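Side-chain contact in DUF5348 domain-containing protein (Ruminococcus gnavus, PDB 3NRL), which is of unknown function but folds as a small, helix-free antiparallel beta domain: residues I50-G53 with D54-L58. Sequence-based numbering, arbitrary orientation.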
ATOM      1  N   ILE A  50       8.897  -4.216  12.781  1.00 13.40           N
ATOM      2  CA  ILE A  50       9.481  -4.569  11.496  1.00 12.35           C
ATOM      3  C   ILE A  50      10.971  -4.815  11.683  1.00 22.12           C
ATOM      4  O   ILE A  50      11.646  -4.075  12.394  1.00 22.24           O
ATOM      5  CB  ILE A  50       9.244  -3.478  10.425  1.00 14.14           C
ATOM      6  CG1 ILE A  50       9.708  -3.994   9.062  1.00 17.03           C
ATOM      7  CG2 ILE A  50       9.980  -2.195  10.792  1.00 17.26           C
ATOM      8  CD1 ILE A  50       9.192  -3.182   7.894  1.00 18.42           C
ATOM      9  N   GLU A  51      11.470  -5.874  11.057  1.00 17.99           N
ATOM     10  CA  GLU A  51      12.876  -6.239  11.171  1.00 25.09           C
ATOM     11  C   GLU A  51      13.428  -6.644   9.815  1.00 26.95           C
ATOM     12  O   GLU A  51      12.680  -6.807   8.850  1.00 22.62           O
ATOM     13  CB  GLU A  51      13.043  -7.408  12.148  1.00 20.62           C
ATOM     14  CG  GLU A  51      12.630  -7.112  13.578  1.00 26.46           C
ATOM     15  CD  GLU A  51      13.575  -6.153  14.289  1.00 31.02           C
ATOM     16  OE1 GLU A  51      14.597  -5.743  13.691  1.00 30.55           O
ATOM     17  OE2 GLU A  51      13.290  -5.812  15.456  1.00 20.75           O
HETATM   18  N   MSE A  52      14.745  -6.815   9.757  1.00 26.27           N
HETATM   19  CA  MSE A  52      15.416  -7.205   8.524  1.00 34.93           C
HETATM   20  C   MSE A  52      16.257  -8.460   8.710  1.00 34.47           C
HETATM   21  O   MSE A  52      17.156  -8.499   9.551  1.00 41.18           O
HETATM   22  CB  MSE A  52      16.321  -6.072   8.035  1.00 30.84           C
HETATM   23  CG  MSE A  52      17.230  -6.456   6.881  1.00 29.09           C
HETATM   24 SE   MSE A  52      16.348  -6.656   5.325  1.00 43.58          SE
HETATM   25  CE  MSE A  52      16.529  -5.034   4.686  1.00 34.25           C
ATOM     26  N   GLY A  53      15.947  -9.488   7.929  1.00 30.73           N
ATOM     27  CA  GLY A  53      16.709 -10.724   7.973  1.00 36.08           C
ATOM     28  C   GLY A  53      17.326 -10.808   6.594  1.00 35.16           C
ATOM     29  O   GLY A  53      18.228 -10.037   6.274  1.00 38.29           O
ATOM     30  N   ASP A  54      16.849 -11.737   5.775  1.00 37.77           N
ATOM     31  CA  ASP A  54      17.336 -11.848   4.406  1.00 43.70           C
ATOM     32  C   ASP A  54      16.496 -10.840   3.635  1.00 47.41           C
ATOM     33  O   ASP A  54      16.885 -10.350   2.572  1.00 42.27           O
ATOM     34  CB  ASP A  54      17.096 -13.255   3.860  1.00 51.84           C
ATOM     35  CG  ASP A  54      18.051 -14.273   4.441  1.00 66.81           C
ATOM     36  OD1 ASP A  54      19.266 -14.164   4.168  1.00 74.56           O
ATOM     37  OD2 ASP A  54      17.590 -15.175   5.174  1.00 77.04           O
ATOM     38  N   ASP A  55      15.337 -10.535   4.210  1.00 39.69           N
ATOM     39  CA  ASP A  55      14.389  -9.589   3.640  1.00 40.22           C
ATOM     40  C   ASP A  55      13.527  -9.042   4.778  1.00 40.64           C
ATOM     41  O   ASP A  55      13.490  -9.620   5.869  1.00 35.04           O
ATOM     42  CB  ASP A  55      13.515 -10.293   2.596  1.00 42.16           C
ATOM     43  CG  ASP A  55      12.612  -9.331   1.848  1.00 51.80           C
ATOM     44  OD1 ASP A  55      13.065  -8.208   1.544  1.00 48.74           O
ATOM     45  OD2 ASP A  55      11.456  -9.707   1.553  1.00 54.41           O
ATOM     46  N   TRP A  56      12.841  -7.930   4.530  1.00 29.28           N
ATOM     47  CA  TRP A  56      11.992  -7.322   5.551  1.00 26.32           C
ATOM     48  C   TRP A  56      10.867  -8.258   5.984  1.00 24.88           C
ATOM     49  O   TRP A  56      10.253  -8.929   5.155  1.00 21.72           O
ATOM     50  CB  TRP A  56      11.377  -6.022   5.031  1.00 26.13           C
ATOM     51  CG  TRP A  56      12.375  -4.965   4.700  1.00 26.92           C
ATOM     52  CD1 TRP A  56      12.868  -4.659   3.467  1.00 22.09           C
ATOM     53  CD2 TRP A  56      13.007  -4.068   5.620  1.00 25.31           C
ATOM     54  NE1 TRP A  56      13.768  -3.624   3.559  1.00 32.06           N
ATOM     55  CE2 TRP A  56      13.872  -3.242   4.871  1.00 26.63           C
ATOM     56  CE3 TRP A  56      12.926  -3.883   7.007  1.00 28.28           C
ATOM     57  CZ2 TRP A  56      14.652  -2.243   5.460  1.00 19.61           C
ATOM     58  CZ3 TRP A  56      13.705  -2.884   7.594  1.00 33.54           C
ATOM     59  CH2 TRP A  56      14.555  -2.080   6.819  1.00 26.77           C
ATOM     60  N   TYR A  57      10.590  -8.295   7.285  1.00 19.69           N
ATOM     61  CA  TYR A  57       9.521  -9.142   7.793  1.00 18.74           C
ATOM     62  C   TYR A  57       8.940  -8.536   9.063  1.00 20.61           C
ATOM     63  O   TYR A  57       9.541  -7.651   9.674  1.00 20.00           O
ATOM     64  CB  TYR A  57      10.041 -10.556   8.075  1.00 19.61           C
ATOM     65  CG  TYR A  57      11.027 -10.644   9.216  1.00 20.39           C
ATOM     66  CD1 TYR A  57      10.603 -10.961  10.505  1.00 25.76           C
ATOM     67  CD2 TYR A  57      12.388 -10.421   9.005  1.00 21.71           C
ATOM     68  CE1 TYR A  57      11.512 -11.062  11.556  1.00 26.83           C
ATOM     69  CE2 TYR A  57      13.307 -10.517  10.051  1.00 28.59           C
ATOM     70  CZ  TYR A  57      12.858 -10.840  11.321  1.00 26.57           C
ATOM     71  OH  TYR A  57      13.757 -10.955  12.351  1.00 27.62           O
ATOM     72  N   LEU A  58       7.761  -9.003   9.455  1.00 19.55           N
ATOM     73  CA  LEU A  58       7.131  -8.479  10.655  1.00 18.77           C
ATOM     74  C   LEU A  58       7.131  -9.493  11.787  1.00 23.18           C
ATOM     75  O   LEU A  58       6.870 -10.680  11.582  1.00 24.35           O
ATOM     76  CB  LEU A  58       5.691  -8.059  10.357  1.00 19.06           C
ATOM     77  CG  LEU A  58       5.471  -7.036   9.241  1.00 14.80           C
ATOM     78  CD1 LEU A  58       3.978  -6.735   9.120  1.00 21.85           C
ATOM     79  CD2 LEU A  58       6.247  -5.762   9.541  1.00 14.75           C
TER
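Glu51 and Tyr57 form the antiparallel hydrogen-bonded pair of a tight beta hairpin, Glu51 N reaching Tyr57 O and Tyr57 N reaching Glu51 O at 3.0 Å each, while Gly53 N donates a hydrogen bond to Asp55 O across the turn. Glycine suits this turn, since the psi of Gly53 (-109°) disfavours a side chain. Side chains alternate between the two faces of the sheet; Ile50, Met52, Trp56 and Leu58 share one. The large flat indole of Trp56 takes selenomethionine Met52 over one face: its chain turned back at CG and SE (chi2 72°, chi3 93°), Met52 makes a Met-aromatic contact, SE 4.2 Å and CE 3.5 Å from the five-membered ring centroid. Ile50, branched and apolar, brings CG1 to 3.8 Å from Trp56 CE3 and packs on Leu58 CD2. The indole's one polar atom, NE1, is paired with Gly16 O, just before strand 17-23. With an alanine in place of Trp56, Met52 is likely to lose its aromatic surface and Gly16 O its indole donor. On the other face, Glu51 lays CB over the Tyr57 ring, 4.0 Å from its centroid, while its carboxylate salt-bridges Arg49. Gly53 N meets that ring's edge, 3.5 Å from Tyr57 CE2.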